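Local coordinates for pesticidal crystal protein Cry4Aa (Bacillus thuringiensis, PDB 2C9K) that promotes colloid-osmotic lysis of insect midgut epithelial cells after binding to them, as a mosquito-larvicidal toxin of the delta endotoxin family, at residues 480-485 against 498-503; 458-463 against 476-481. All coordinates share one frame; numbering follows the deposited sequence.

Contact 1 of 2, residues 480-485 against 498-503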
loop_
_atom_site.group_PDB
_atom_site.type_symbol
_atom_site.label_atom_id
_atom_site.label_comp_id
_atom_site.label_asym_id
_atom_site.label_seq_id
_atom_site.Cartn_x
_atom_site.Cartn_y
_atom_site.Cartn_z
ATOM N N ASN A 480 -12.212 -11.054 -9.774
ATOM C CA ASN A 480 -12.667 -10.438 -11.014
ATOM C C ASN A 480 -14.185 -10.467 -11.221
ATOM O O ASN A 480 -14.681 -10.074 -12.281
ATOM C CB ASN A 480 -11.969 -11.087 -12.212
ATOM C CG ASN A 480 -12.057 -12.608 -12.195
ATOM O OD1 ASN A 480 -13.030 -13.181 -11.696
ATOM N ND2 ASN A 480 -11.045 -13.270 -12.763
ATOM N N SER A 481 -14.921 -10.923 -10.212
ATOM C CA SER A 481 -16.376 -10.978 -10.297
ATOM C C SER A 481 -17.011 -10.679 -8.938
ATOM O O SER A 481 -16.675 -11.298 -7.923
ATOM C CB SER A 481 -16.832 -12.351 -10.788
ATOM O OG SER A 481 -18.251 -12.410 -10.831
ATOM N N LEU A 482 -17.947 -9.740 -8.923
ATOM C CA LEU A 482 -18.595 -9.347 -7.683
ATOM C C LEU A 482 -20.114 -9.320 -7.782
ATOM O O LEU A 482 -20.681 -8.605 -8.606
ATOM C CB LEU A 482 -18.083 -7.967 -7.286
ATOM C CG LEU A 482 -18.627 -7.326 -6.018
ATOM C CD1 LEU A 482 -18.062 -8.026 -4.790
ATOM C CD2 LEU A 482 -18.255 -5.844 -6.033
ATOM N N GLY A 483 -20.775 -10.095 -6.932
ATOM C CA GLY A 483 -22.228 -10.126 -6.947
ATOM C C GLY A 483 -22.862 -8.752 -6.765
ATOM O O GLY A 483 -22.210 -7.811 -6.284
ATOM N N THR A 484 -24.140 -8.632 -7.131
ATOM C CA THR A 484 -24.837 -7.355 -7.017
ATOM C C THR A 484 -25.125 -6.923 -5.587
ATOM O O THR A 484 -25.111 -5.739 -5.291
ATOM C CB THR A 484 -26.166 -7.369 -7.763
ATOM O OG1 THR A 484 -25.976 -7.939 -9.057
ATOM C CG2 THR A 484 -26.685 -5.950 -7.925
ATOM N N ALA A 485 -25.398 -7.871 -4.703
ATOM C CA ALA A 485 -25.683 -7.529 -3.314
ATOM C C ALA A 485 -24.418 -7.113 -2.557
ATOM O O ALA A 485 -24.487 -6.398 -1.553
ATOM C CB ALA A 485 -26.342 -8.709 -2.611
ATOM N N ASP A 498 -8.516 -2.322 0.235
ATOM C CA ASP A 498 -9.936 -2.473 0.532
ATOM C C ASP A 498 -10.398 -3.903 0.794
ATOM O O ASP A 498 -9.639 -4.863 0.596
ATOM C CB ASP A 498 -10.756 -1.865 -0.602
ATOM C CG ASP A 498 -10.362 -0.428 -0.884
ATOM O OD1 ASP A 498 -10.096 0.310 0.089
ATOM O OD2 ASP A 498 -10.322 -0.034 -2.069
ATOM N N LEU A 499 -11.651 -4.033 1.232
ATOM C CA LEU A 499 -12.247 -5.329 1.548
ATOM C C LEU A 499 -13.580 -5.537 0.830
ATOM O O LEU A 499 -14.211 -4.584 0.376
ATOM C CB LEU A 499 -12.510 -5.438 3.049
ATOM C CG LEU A 499 -11.526 -4.845 4.053
ATOM C CD1 LEU A 499 -12.213 -4.732 5.403
ATOM C CD2 LEU A 499 -10.280 -5.706 4.143
ATOM N N ILE A 500 -14.012 -6.793 0.751
ATOM C CA ILE A 500 -15.282 -7.144 0.118
ATOM C C ILE A 500 -16.374 -7.277 1.169
ATOM O O ILE A 500 -16.178 -7.942 2.192
ATOM C CB ILE A 500 -15.215 -8.512 -0.632
ATOM C CG1 ILE A 500 -14.400 -8.387 -1.920
ATOM C CG2 ILE A 500 -16.622 -9.000 -0.958
ATOM C CD1 ILE A 500 -14.379 -9.676 -2.731
ATOM N N ASP A 501 -17.515 -6.640 0.908
ATOM C CA ASP A 501 -18.683 -6.703 1.788
ATOM C C ASP A 501 -19.484 -7.865 1.199
ATOM O O ASP A 501 -20.404 -7.671 0.408
ATOM C CB ASP A 501 -19.493 -5.402 1.702
ATOM C CG ASP A 501 -20.442 -5.212 2.886
ATOM O OD1 ASP A 501 -21.086 -6.206 3.307
ATOM O OD2 ASP A 501 -20.554 -4.065 3.385
ATOM N N PHE A 502 -19.097 -9.075 1.582
ATOM C CA PHE A 502 -19.695 -10.309 1.089
ATOM C C PHE A 502 -21.178 -10.492 1.413
ATOM O O PHE A 502 -21.535 -10.860 2.533
ATOM C CB PHE A 502 -18.882 -11.485 1.635
ATOM C CG PHE A 502 -19.130 -12.790 0.937
ATOM C CD1 PHE A 502 -19.468 -12.828 -0.411
ATOM C CD2 PHE A 502 -18.967 -13.996 1.621
ATOM C CE1 PHE A 502 -19.638 -14.051 -1.071
ATOM C CE2 PHE A 502 -19.134 -15.223 0.968
ATOM C CZ PHE A 502 -19.470 -15.247 -0.379
ATOM N N LYS A 503 -22.037 -10.242 0.428
ATOM C CA LYS A 503 -23.482 -10.404 0.606
ATOM C C LYS A 503 -24.023 -11.650 -0.125
ATOM O O LYS A 503 -24.824 -12.411 0.427
ATOM C CB LYS A 503 -24.215 -9.149 0.106
ATOM C CG LYS A 503 -24.779 -8.248 1.200
ATOM C CD LYS A 503 -23.696 -7.773 2.153
ATOM C CE LYS A 503 -24.256 -6.905 3.281
ATOM N NZ LYS A 503 -24.677 -5.544 2.840
#

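Contact 2 of 2, residues 458-463 against 476-481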
loop_
_atom_site.group_PDB
_atom_site.type_symbol
_atom_site.label_atom_id
_atom_site.label_comp_id
_atom_site.label_asym_id
_atom_site.label_seq_id
_atom_site.Cartn_x
_atom_site.Cartn_y
_atom_site.Cartn_z
ATOM N N SER A 458 3.719 -2.342 -7.000
ATOM C CA SER A 458 4.215 -3.344 -7.943
ATOM C C SER A 458 4.420 -4.731 -7.340
ATOM O O SER A 458 5.032 -5.601 -7.958
ATOM C CB SER A 458 5.520 -2.870 -8.588
ATOM O OG SER A 458 6.580 -2.860 -7.655
ATOM N N SER A 459 3.911 -4.942 -6.133
ATOM C CA SER A 459 4.034 -6.245 -5.495
ATOM C C SER A 459 2.806 -7.080 -5.817
ATOM O O SER A 459 2.759 -8.266 -5.499
ATOM C CB SER A 459 4.145 -6.103 -3.979
ATOM O OG SER A 459 2.928 -5.632 -3.421
ATOM N N VAL A 460 1.812 -6.452 -6.441
ATOM C CA VAL A 460 0.577 -7.140 -6.798
ATOM C C VAL A 460 0.785 -8.036 -8.014
ATOM O O VAL A 460 1.426 -7.639 -8.980
ATOM C CB VAL A 460 -0.547 -6.129 -7.086
ATOM C CG1 VAL A 460 -1.865 -6.867 -7.336
ATOM C CG2 VAL A 460 -0.675 -5.152 -5.915
ATOM N N ASP A 461 0.230 -9.241 -7.966
ATOM C CA ASP A 461 0.398 -10.196 -9.055
ATOM C C ASP A 461 -0.776 -10.222 -10.032
ATOM O O ASP A 461 -1.936 -10.232 -9.621
ATOM C CB ASP A 461 0.616 -11.590 -8.466
ATOM C CG ASP A 461 1.064 -12.594 -9.500
ATOM O OD1 ASP A 461 1.446 -12.164 -10.608
ATOM O OD2 ASP A 461 1.051 -13.810 -9.206
ATOM N N PRO A 462 -0.490 -10.223 -11.345
ATOM C CA PRO A 462 -1.537 -10.250 -12.375
ATOM C C PRO A 462 -2.073 -11.660 -12.597
ATOM O O PRO A 462 -3.109 -11.853 -13.238
ATOM C CB PRO A 462 -0.815 -9.748 -13.626
ATOM C CG PRO A 462 0.390 -9.052 -13.109
ATOM C CD PRO A 462 0.808 -9.896 -11.948
ATOM N N LYS A 463 -1.364 -12.641 -12.056
ATOM C CA LYS A 463 -1.746 -14.030 -12.240
ATOM C C LYS A 463 -2.271 -14.720 -10.985
ATOM O O LYS A 463 -2.588 -15.902 -11.018
ATOM C CB LYS A 463 -0.547 -14.805 -12.814
ATOM C CG LYS A 463 -0.072 -14.299 -14.183
ATOM C CD LYS A 463 -1.021 -14.754 -15.287
ATOM C CE LYS A 463 -0.816 -14.004 -16.604
ATOM N NZ LYS A 463 -1.345 -12.602 -16.541
ATOM N N ALA A 476 -8.838 -10.337 -1.187
ATOM C CA ALA A 476 -10.138 -10.598 -1.805
ATOM C C ALA A 476 -10.454 -9.632 -2.955
ATOM O O ALA A 476 -11.249 -9.944 -3.837
ATOM C CB ALA A 476 -11.232 -10.536 -0.757
ATOM N N VAL A 477 -9.832 -8.463 -2.955
ATOM C CA VAL A 477 -10.083 -7.515 -4.023
ATOM C C VAL A 477 -9.370 -7.902 -5.314
ATOM O O VAL A 477 -9.553 -7.235 -6.338
ATOM C CB VAL A 477 -9.669 -6.070 -3.630
ATOM C CG1 VAL A 477 -10.625 -5.524 -2.573
ATOM C CG2 VAL A 477 -8.237 -6.054 -3.119
ATOM N N LYS A 478 -8.565 -8.966 -5.277
ATOM C CA LYS A 478 -7.860 -9.422 -6.479
ATOM C C LYS A 478 -8.788 -10.303 -7.306
ATOM O O LYS A 478 -8.365 -10.956 -8.256
ATOM C CB LYS A 478 -6.599 -10.218 -6.122
ATOM C CG LYS A 478 -5.462 -9.407 -5.517
ATOM C CD LYS A 478 -4.911 -8.382 -6.494
ATOM C CE LYS A 478 -4.355 -9.037 -7.754
ATOM N NZ LYS A 478 -3.295 -10.034 -7.452
ATOM N N ALA A 479 -10.061 -10.315 -6.928
ATOM C CA ALA A 479 -11.074 -11.101 -7.621
ATOM C C ALA A 479 -11.500 -10.362 -8.883
ATOM O O ALA A 479 -11.188 -9.179 -9.040
ATOM C CB ALA A 479 -12.273 -11.310 -6.716
ATOM N N ASN A 480 -12.212 -11.054 -9.774
ATOM C CA ASN A 480 -12.667 -10.438 -11.014
ATOM C C ASN A 480 -14.185 -10.467 -11.221
ATOM O O ASN A 480 -14.681 -10.074 -12.281
ATOM C CB ASN A 480 -11.969 -11.087 -12.212
ATOM C CG ASN A 480 -12.057 -12.608 -12.195
ATOM O OD1 ASN A 480 -13.030 -13.181 -11.696
ATOM N ND2 ASN A 480 -11.045 -13.270 -12.763
ATOM N N SER A 481 -14.921 -10.923 -10.212
ATOM C CA SER A 481 -16.376 -10.978 -10.297
ATOM C C SER A 481 -17.011 -10.679 -8.938
ATOM O O SER A 481 -16.675 -11.298 -7.923
ATOM C CB SER A 481 -16.832 -12.351 -10.788
ATOM O OG SER A 481 -18.251 -12.410 -10.831
#

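Contact 1 of 2, residues 480-485 against 498-503
With CG anti to the backbone N (chi1 179°) and the chain turned at chi2 (73°), Leu482 brings its CD1 methyl to the CG2 branch of Ile500, at 4.2 Å. The two branched side chains come from different sheets of the beta-sandwich C-terminal domain of three-domain Cry toxins: Leu482 from edge strand 481-482, Ile500 from strand 499-501. Branched aliphatic groups suit the space between the sheets, where they meet without a polar partner and no hydrogen bond crosses; Val488 packs on Leu482, while Phe506 and Ile602 line Ile500.

The backbones draw together beyond the strands, from 8.8 Å between CA of Leu482 and CA of Ile500 to 5.3 Å between CA of Ala485 and CA of Lys503. The small side chain of Ala485, its CB 3.5 Å from CB of Lys503, is consistent with this approach. An inverse gamma turn centred on Asp501 bends the second segment here. Lys503 meets Ala485 chiefly through CB and CG, which lie against the backbone O and the CB of Ala485. Bends at chi2 and chi4 carry the ammonium back to its own segment, where NZ makes a long salt bridge, 3.7 Å, to OD1 of Asp501, whose OD2 pairs with Lys487.

Contact 2 of 2, residues 458-463 against 476-481
Lys478 and Asp461 are joined by the one hydrogen bond across this contact, from NZ of the lysine to the backbone O of Asp461 at 2.6 Å. The ammonium lies in the carbonyl plane, on a lone pair, with a C=O...N angle of 141°. A lysine suits the place because its ammonium can serve several oxygens at once: NZ also forms a salt bridge with Glu258 and a hydrogen bond with OD1 of Asn464. Glu258 takes the backbone N of Asp461 as well, so one carboxylate holds both sides of the contact and probably offsets the charge of a buried lysine.

The apolar part is small. Three successive bends, at chi2, chi3 and chi4, curl the lysine chain beside Val460, and the valine and the lysine run alongside one another, pointing opposite ways. CG1 of Val460 lies 3.3 Å from CE of Lys478 and 3.5 Å from CD; this compact branched residue probably helps cover the methylenes next to the charge. Trp295 of strand 294-303 packs on the same valine.

The carboxylate of Asp461 serves its own loop instead, its OD2 standing 6.0 Å from NZ of Lys478. OD1 accepts the backbone N of Lys463 at 3.2 Å from above the carboxylate plane, and OD2 takes the N of Thr465. This probably steadies the bend that presents the carbonyl to Lys478. Asp461 thus makes an Asx turn in the connection from strand 450-457 of the middle domain to strand 471-475 of the C-terminal sandwich, as in three-domain Cry toxins.

In the fold
Along the chain the order is 458-463, 476-481, 480-485 and 498-503, so contact 2 leads into contact 1 and the two share Asn480 and Ser481. These two residues form a classic beta bulge opposite Lys507, where the chain joins the five-stranded sheet. Strands 471-475 and 499-501 both pair with strand 600-609 in the other sheet. The centres lie about 14 Å apart, and the contacts touch directly: Ile500 CD1 packs 3.3 Å from Ala476 O. Contact 2 holds the connection from the middle domain against the short 3-10 segment near the start of the C-terminal domain, while contact 1, farther from the chain's centre, adds one apolar pair between that domain's two sheets.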